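Local coordinates for protein phosphodiesterase (PDB 4G75) that is a magnesium-binding, colicin M-like bacteriocin that probably blocks peptidoglycan synthesis by hydrolysing its lipid-linked precursor, at residues G52-W62 and R251-L261. Residues are numbered along the deposited sequence; the frame is centred on the assembly and turned at random. Where two conformers were deposited one is given.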
ATOM      1  N   GLY A  52      -5.569  -7.684   4.148  1.00  8.06           N
ATOM      2  CA  GLY A  52      -4.221  -7.306   3.763  1.00  6.50           C
ATOM      3  C   GLY A  52      -3.278  -8.455   3.460  1.00  9.98           C
ATOM      4  O   GLY A  52      -2.075  -8.246   3.299  1.00  9.76           O
ATOM      5  N   ASP A  53      -3.817  -9.666   3.377  1.00 11.41           N
ATOM      6  CA  ASP A  53      -3.017 -10.851   3.088  1.00  5.74           C
ATOM      7  C   ASP A  53      -2.843 -10.958   1.576  1.00  9.38           C
ATOM      8  O   ASP A  53      -3.405 -11.844   0.944  1.00 10.51           O
ATOM      9  CB  ASP A  53      -3.741 -12.082   3.643  1.00  9.13           C
ATOM     10  CG  ASP A  53      -2.861 -13.320   3.695  1.00 21.07           C
ATOM     11  OD1 ASP A  53      -1.626 -13.188   3.845  1.00 21.48           O
ATOM     12  OD2 ASP A  53      -3.417 -14.437   3.599  1.00 27.86           O
ATOM     13  N   TRP A  54      -2.064 -10.044   0.994  1.00  5.74           N
ATOM     14  CA  TRP A  54      -2.100  -9.833  -0.453  1.00  4.62           C
ATOM     15  C   TRP A  54      -1.010 -10.558  -1.239  1.00  5.01           C
ATOM     16  O   TRP A  54      -1.170 -10.820  -2.436  1.00  6.97           O
ATOM     17  CB  TRP A  54      -2.052  -8.331  -0.768  1.00 11.70           C
ATOM     18  CG  TRP A  54      -0.743  -7.676  -0.437  1.00  5.96           C
ATOM     19  CD1 TRP A  54      -0.299  -7.301   0.798  1.00  6.26           C
ATOM     20  CD2 TRP A  54       0.294  -7.313  -1.361  1.00  8.31           C
ATOM     21  NE1 TRP A  54       0.949  -6.732   0.701  1.00  8.55           N
ATOM     22  CE2 TRP A  54       1.334  -6.724  -0.614  1.00  8.18           C
ATOM     23  CE3 TRP A  54       0.439  -7.427  -2.747  1.00  9.49           C
ATOM     24  CZ2 TRP A  54       2.501  -6.250  -1.206  1.00  8.34           C
ATOM     25  CZ3 TRP A  54       1.600  -6.952  -3.330  1.00  7.36           C
ATOM     26  CH2 TRP A  54       2.615  -6.376  -2.562  1.00  9.93           C
ATOM     27  N   GLU A  55       0.099 -10.854  -0.570  1.00  7.38           N
ATOM     28  CA  GLU A  55       1.233 -11.499  -1.220  1.00  9.90           C
ATOM     29  C   GLU A  55       0.886 -12.919  -1.654  1.00  9.66           C
ATOM     30  O   GLU A  55       1.148 -13.318  -2.785  1.00 11.07           O
ATOM     31  CB  GLU A  55       2.440 -11.533  -0.279  1.00  5.59           C
ATOM     32  CG  GLU A  55       2.967 -10.157   0.129  1.00  3.92           C
ATOM     33  CD  GLU A  55       2.432  -9.712   1.471  1.00  9.51           C
ATOM     34  OE1 GLU A  55       1.284 -10.075   1.816  1.00 10.16           O
ATOM     35  OE2 GLU A  55       3.161  -8.999   2.184  1.00 11.34           O
ATOM     36  N   LYS A  56       0.289 -13.686  -0.751  1.00 10.11           N
ATOM     37  CA  LYS A  56       0.029 -15.093  -1.030  1.00 11.15           C
ATOM     38  C   LYS A  56      -0.905 -15.340  -2.222  1.00  9.26           C
ATOM     39  O   LYS A  56      -0.581 -16.133  -3.101  1.00 11.24           O
ATOM     40  CB  LYS A  56      -0.436 -15.822   0.233  1.00  7.62           C
ATOM     41  CG  LYS A  56       0.675 -15.999   1.265  1.00  7.15           C
ATOM     42  CD  LYS A  56       0.115 -16.554   2.570  1.00  8.44           C
ATOM     43  CE  LYS A  56       1.202 -16.702   3.624  1.00 17.62           C
ATOM     44  NZ  LYS A  56       0.671 -17.345   4.847  1.00 19.40           N
ATOM     45  N   PRO A  57      -2.046 -14.639  -2.284  1.00  7.75           N
ATOM     46  CA  PRO A  57      -2.918 -14.876  -3.444  1.00  6.75           C
ATOM     47  C   PRO A  57      -2.231 -14.561  -4.773  1.00 12.72           C
ATOM     48  O   PRO A  57      -2.396 -15.313  -5.730  1.00 11.57           O
ATOM     49  CB  PRO A  57      -4.095 -13.915  -3.227  1.00 10.52           C
ATOM     50  CG  PRO A  57      -3.989 -13.446  -1.813  1.00 15.85           C
ATOM     51  CD  PRO A  57      -2.598 -13.646  -1.343  1.00 10.53           C
ATOM     52  N   LEU A  58      -1.472 -13.466  -4.834  1.00  8.76           N
ATOM     53  CA  LEU A  58      -0.793 -13.101  -6.068  1.00  8.37           C
ATOM     54  C   LEU A  58       0.337 -14.069  -6.389  1.00  8.00           C
ATOM     55  O   LEU A  58       0.526 -14.449  -7.542  1.00  7.78           O
ATOM     56  CB  LEU A  58      -0.265 -11.667  -6.002  1.00 10.24           C
ATOM     57  CG  LEU A  58      -1.323 -10.567  -6.049  1.00  8.94           C
ATOM     58  CD1 LEU A  58      -0.641  -9.209  -5.900  1.00  8.24           C
ATOM     59  CD2 LEU A  58      -2.097 -10.629  -7.355  1.00  6.86           C
ATOM     60  N   LEU A  59       1.072 -14.484  -5.363  1.00  9.41           N
ATOM     61  CA  LEU A  59       2.172 -15.417  -5.562  1.00 16.03           C
ATOM     62  C   LEU A  59       1.672 -16.767  -6.064  1.00 11.84           C
ATOM     63  O   LEU A  59       2.307 -17.402  -6.905  1.00 11.33           O
ATOM     64  CB  LEU A  59       2.978 -15.584  -4.274  1.00  9.39           C
ATOM     65  CG  LEU A  59       3.934 -14.428  -3.969  1.00  9.87           C
ATOM     66  CD1 LEU A  59       4.481 -14.566  -2.564  1.00 13.00           C
ATOM     67  CD2 LEU A  59       5.058 -14.365  -4.993  1.00 11.46           C
ATOM     68  N   ALA A  60       0.530 -17.202  -5.554  1.00  9.78           N
ATOM     69  CA  ALA A  60      -0.021 -18.479  -5.979  1.00  9.30           C
ATOM     70  C   ALA A  60      -0.367 -18.436  -7.464  1.00 12.23           C
ATOM     71  O   ALA A  60      -0.110 -19.390  -8.196  1.00 13.57           O
ATOM     72  CB  ALA A  60      -1.240 -18.842  -5.143  1.00 11.65           C
ATOM     73  N   LEU A  61      -0.951 -17.328  -7.905  1.00 11.44           N
ATOM     74  CA  LEU A  61      -1.287 -17.160  -9.310  1.00  8.09           C
ATOM     75  C   LEU A  61      -0.019 -17.157 -10.154  1.00 16.84           C
ATOM     76  O   LEU A  61       0.084 -17.896 -11.134  1.00 12.35           O
ATOM     77  CB  LEU A  61      -2.059 -15.854  -9.530  1.00 10.83           C
ATOM     78  CG  LEU A  61      -3.422 -15.822  -8.838  1.00  7.10           C
ATOM     79  CD1 LEU A  61      -4.090 -14.470  -9.004  1.00  8.16           C
ATOM     80  CD2 LEU A  61      -4.312 -16.939  -9.376  1.00 10.93           C
ATOM     81  N   TRP A  62       0.946 -16.332  -9.762  1.00  9.42           N
ATOM     82  CA  TRP A  62       2.184 -16.205 -10.523  1.00 10.12           C
ATOM     83  C   TRP A  62       2.950 -17.515 -10.586  1.00 12.92           C
ATOM     84  O   TRP A  62       3.450 -17.897 -11.647  1.00 11.21           O
ATOM     85  CB  TRP A  62       3.092 -15.106  -9.953  1.00  8.63           C
ATOM     86  CG  TRP A  62       4.278 -14.847 -10.834  1.00  6.07           C
ATOM     87  CD1 TRP A  62       5.524 -15.410 -10.731  1.00 12.45           C
ATOM     88  CD2 TRP A  62       4.319 -13.993 -11.982  1.00  9.83           C
ATOM     89  NE1 TRP A  62       6.337 -14.940 -11.734  1.00 12.74           N
ATOM     90  CE2 TRP A  62       5.624 -14.067 -12.514  1.00 15.83           C
ATOM     91  CE3 TRP A  62       3.383 -13.158 -12.604  1.00  9.25           C
ATOM     92  CZ2 TRP A  62       6.014 -13.343 -13.637  1.00 13.88           C
ATOM     93  CZ3 TRP A  62       3.774 -12.439 -13.722  1.00 17.83           C
ATOM     94  CH2 TRP A  62       5.079 -12.538 -14.226  1.00 18.57           C
ATOM     95  N   ARG A 251       7.368  -8.122   3.630  1.00 12.76           N
ATOM     96  CA  ARG A 251       7.081  -8.827   4.870  1.00 15.34           C
ATOM     97  C   ARG A 251       7.828 -10.165   4.848  1.00 11.46           C
ATOM     98  O   ARG A 251       7.990 -10.785   3.794  1.00 12.71           O
ATOM     99  CB  ARG A 251       5.574  -8.974   5.083  1.00 16.59           C
ATOM    100  CG  ARG A 251       4.900  -7.634   5.374  1.00  7.28           C
ATOM    101  CD  ARG A 251       3.495  -7.788   5.937  1.00 10.30           C
ATOM    102  NE  ARG A 251       2.545  -8.300   4.951  1.00 10.16           N
ATOM    103  CZ  ARG A 251       1.243  -8.439   5.178  1.00  9.67           C
ATOM    104  NH1 ARG A 251       0.734  -8.105   6.357  1.00 10.92           N
ATOM    105  NH2 ARG A 251       0.445  -8.912   4.230  1.00 13.92           N
ATOM    106  N   THR A 252       8.305 -10.591   6.010  1.00 14.72           N
ATOM    107  CA  THR A 252       9.231 -11.717   6.123  0.51 22.50           C
ATOM    108  C   THR A 252       8.718 -13.021   5.519  1.00 15.81           C
ATOM    109  O   THR A 252       9.426 -13.707   4.777  1.00 14.97           O
ATOM    110  CB  THR A 252       9.582 -11.979   7.602  0.51  2.83           C
ATOM    111  OG1 THR A 252       9.995 -10.752   8.213  0.51 18.90           O
ATOM    112  CG2 THR A 252      10.696 -13.005   7.715  0.51 13.51           C
ATOM    113  N   GLU A 253       7.486 -13.372   5.861  1.00 13.92           N
ATOM    114  CA  GLU A 253       6.950 -14.684   5.492  1.00 22.65           C
ATOM    115  C   GLU A 253       7.020 -15.015   4.001  1.00 15.54           C
ATOM    116  O   GLU A 253       7.317 -16.147   3.626  1.00 17.64           O
ATOM    117  CB  GLU A 253       5.515 -14.864   5.990  1.00 20.85           C
ATOM    118  CG  GLU A 253       4.985 -16.272   5.732  1.00 24.24           C
ATOM    119  CD  GLU A 253       3.593 -16.502   6.283  1.00 22.79           C
ATOM    120  OE1 GLU A 253       3.008 -15.562   6.859  1.00 26.40           O
ATOM    121  OE2 GLU A 253       3.083 -17.632   6.133  1.00 24.19           O
ATOM    122  N   THR A 254       6.744 -14.032   3.155  1.00 13.68           N
ATOM    123  CA  THR A 254       6.700 -14.260   1.718  1.00  7.47           C
ATOM    124  C   THR A 254       7.796 -13.501   0.970  1.00 11.71           C
ATOM    125  O   THR A 254       7.745 -13.375  -0.253  1.00 12.16           O
ATOM    126  CB  THR A 254       5.336 -13.832   1.145  1.00 13.70           C
ATOM    127  OG1 THR A 254       4.971 -12.560   1.698  1.00 11.98           O
ATOM    128  CG2 THR A 254       4.268 -14.843   1.508  1.00 12.65           C
ATOM    129  N   ALA A 255       8.786 -13.000   1.701  1.00 12.33           N
ATOM    130  CA  ALA A 255       9.802 -12.141   1.106  1.00 13.62           C
ATOM    131  C   ALA A 255      10.567 -12.820  -0.031  1.00 13.63           C
ATOM    132  O   ALA A 255      10.845 -12.191  -1.042  1.00 15.17           O
ATOM    133  CB  ALA A 255      10.765 -11.610   2.170  1.00 14.14           C
ATOM    134  N   GLU A 256      10.898 -14.098   0.122  1.00  9.65           N
ATOM    135  CA  GLU A 256      11.631 -14.790  -0.936  1.00 15.12           C
ATOM    136  C   GLU A 256      10.788 -14.851  -2.209  1.00 11.14           C
ATOM    137  O   GLU A 256      11.282 -14.598  -3.314  1.00 12.59           O
ATOM    138  CB  GLU A 256      12.047 -16.194  -0.484  1.00 18.33           C
ATOM    139  CG  GLU A 256      12.917 -16.939  -1.490  1.00 28.70           C
ATOM    140  CD  GLU A 256      13.633 -18.138  -0.883  1.00 63.14           C
ATOM    141  OE1 GLU A 256      13.718 -18.217   0.362  1.00 41.25           O
ATOM    142  OE2 GLU A 256      14.115 -18.998  -1.653  1.00 51.28           O
ATOM    143  N   GLY A 257       9.509 -15.177  -2.046  1.00 10.39           N
ATOM    144  CA  GLY A 257       8.600 -15.272  -3.172  1.00 11.99           C
ATOM    145  C   GLY A 257       8.423 -13.935  -3.864  1.00 12.25           C
ATOM    146  O   GLY A 257       8.444 -13.857  -5.087  1.00 10.55           O
HETATM  147  N   MSE A 258       8.252 -12.879  -3.076  1.00  9.26           N
HETATM  148  CA  MSE A 258       8.041 -11.549  -3.639  1.00  9.59           C
HETATM  149  C   MSE A 258       9.292 -11.049  -4.356  1.00 10.24           C
HETATM  150  O   MSE A 258       9.197 -10.401  -5.389  1.00 11.51           O
HETATM  151  CB  MSE A 258       7.595 -10.553  -2.552  1.00 11.90           C
HETATM  152  CG  MSE A 258       6.216 -10.861  -1.950  1.00  8.24           C
HETATM  153 SE   MSE A 258       4.805 -10.834  -3.300  1.00 20.76          SE
HETATM  154  CE  MSE A 258       4.765  -8.901  -3.632  1.00 16.95           C
ATOM    155  N   THR A 259      10.465 -11.359  -3.809  1.00 11.20           N
ATOM    156  CA  THR A 259      11.724 -11.002  -4.462  1.00 12.35           C
ATOM    157  C   THR A 259      11.831 -11.675  -5.832  1.00 12.19           C
ATOM    158  O   THR A 259      12.233 -11.045  -6.813  1.00 14.30           O
ATOM    159  CB  THR A 259      12.934 -11.377  -3.589  1.00 11.09           C
ATOM    160  OG1 THR A 259      12.776 -10.792  -2.292  1.00 18.28           O
ATOM    161  CG2 THR A 259      14.232 -10.875  -4.206  1.00 15.53           C
ATOM    162  N   ARG A 260      11.459 -12.951  -5.899  1.00 11.58           N
ATOM    163  CA  ARG A 260      11.483 -13.670  -7.166  1.00 13.03           C
ATOM    164  C   ARG A 260      10.471 -13.070  -8.133  1.00 13.82           C
ATOM    165  O   ARG A 260      10.786 -12.830  -9.299  1.00 14.84           O
ATOM    166  CB  ARG A 260      11.224 -15.164  -6.967  1.00 12.76           C
ATOM    167  CG  ARG A 260      11.433 -15.978  -8.237  1.00 14.77           C
ATOM    168  CD  ARG A 260      11.235 -17.470  -8.000  1.00 18.77           C
ATOM    169  NE  ARG A 260      11.284 -18.211  -9.255  1.00 22.60           N
ATOM    170  CZ  ARG A 260      11.281 -19.535  -9.344  1.00 14.11           C
ATOM    171  NH1 ARG A 260      11.234 -20.274  -8.245  1.00 18.72           N
ATOM    172  NH2 ARG A 260      11.326 -20.120 -10.538  1.00 19.46           N
ATOM    173  N   LEU A 261       9.260 -12.812  -7.642  1.00 12.28           N
ATOM    174  CA  LEU A 261       8.239 -12.165  -8.459  1.00  9.84           C
ATOM    175  C   LEU A 261       8.752 -10.849  -9.050  1.00  9.47           C
ATOM    176  O   LEU A 261       8.562 -10.567 -10.236  1.00 12.98           O
ATOM    177  CB  LEU A 261       6.970 -11.917  -7.634  1.00 10.53           C
ATOM    178  CG  LEU A 261       5.854 -11.132  -8.326  1.00 12.64           C
ATOM    179  CD1 LEU A 261       5.406 -11.840  -9.592  1.00 12.96           C
ATOM    180  CD2 LEU A 261       4.674 -10.924  -7.386  1.00 10.76           C
TER
HETATM  181  O   HOH W   1       5.413  -8.162   1.399  1.00 10.89           O
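Glu55 reaches out from the first turn of helix 55-65 and is gripped side-on by Arg251, a residue just ahead of helix 255-264. Followed outward, Glu55 CB rests 3.4 Å from Thr254 OG1 and also touches the selenium of Met258, a selenomethionine; CG lies over one face of the Trp54 ring and touches Met258 CG. A bend at chi2 (97°) then turns the carboxylate toward Arg251. Glu55 OE1 accepts from NH2 of Arg251 at 2.8 Å, and Glu55 OE2 from its NE at 2.9 Å, both bonds nearly straight and on syn lone pairs, with carboxylate and guanidinium planes only 16° apart. The same Arg251 NH2 makes a weak bond to Gly52 O. The carboxylate is thus fixed in rotation, and the paired charges probably favour its ionised form. The next residue, Lys56, its chain extended beyond CG, brings NZ to within 2.7 Å of Glu253 OE2, above the carboxylate plane, as a second salt bridge.

Deeper in, Met258 folds back so that CE makes apolar contact with Trp54 CH2 at 3.5 Å; SE forms an oblique Met-aromatic contact with the six-membered ring of Trp54 and lies against Leu59 CG. Leu59 CD2 presses on Gly257 O, 3.4 Å away, and the lack of a side chain at Gly257 leaves room for Leu59 CD1. At the far end Leu261 CD1 sits over the five-membered ring of Trp62 in a CH-pi contact, and Glu264 accepts from Trp62 NE1. Phe148 of helix 143-153 touches both Trp54 and Leu261. The axes of 55-62 and 255-261, 10.4 Å apart, cross at 53°: an apolar helix-helix interface with salt bridges at its N-terminal end, tying helix 55-65 to helix 255-264 away from the magnesium ion, about 14 Å from the Trp54 side chain.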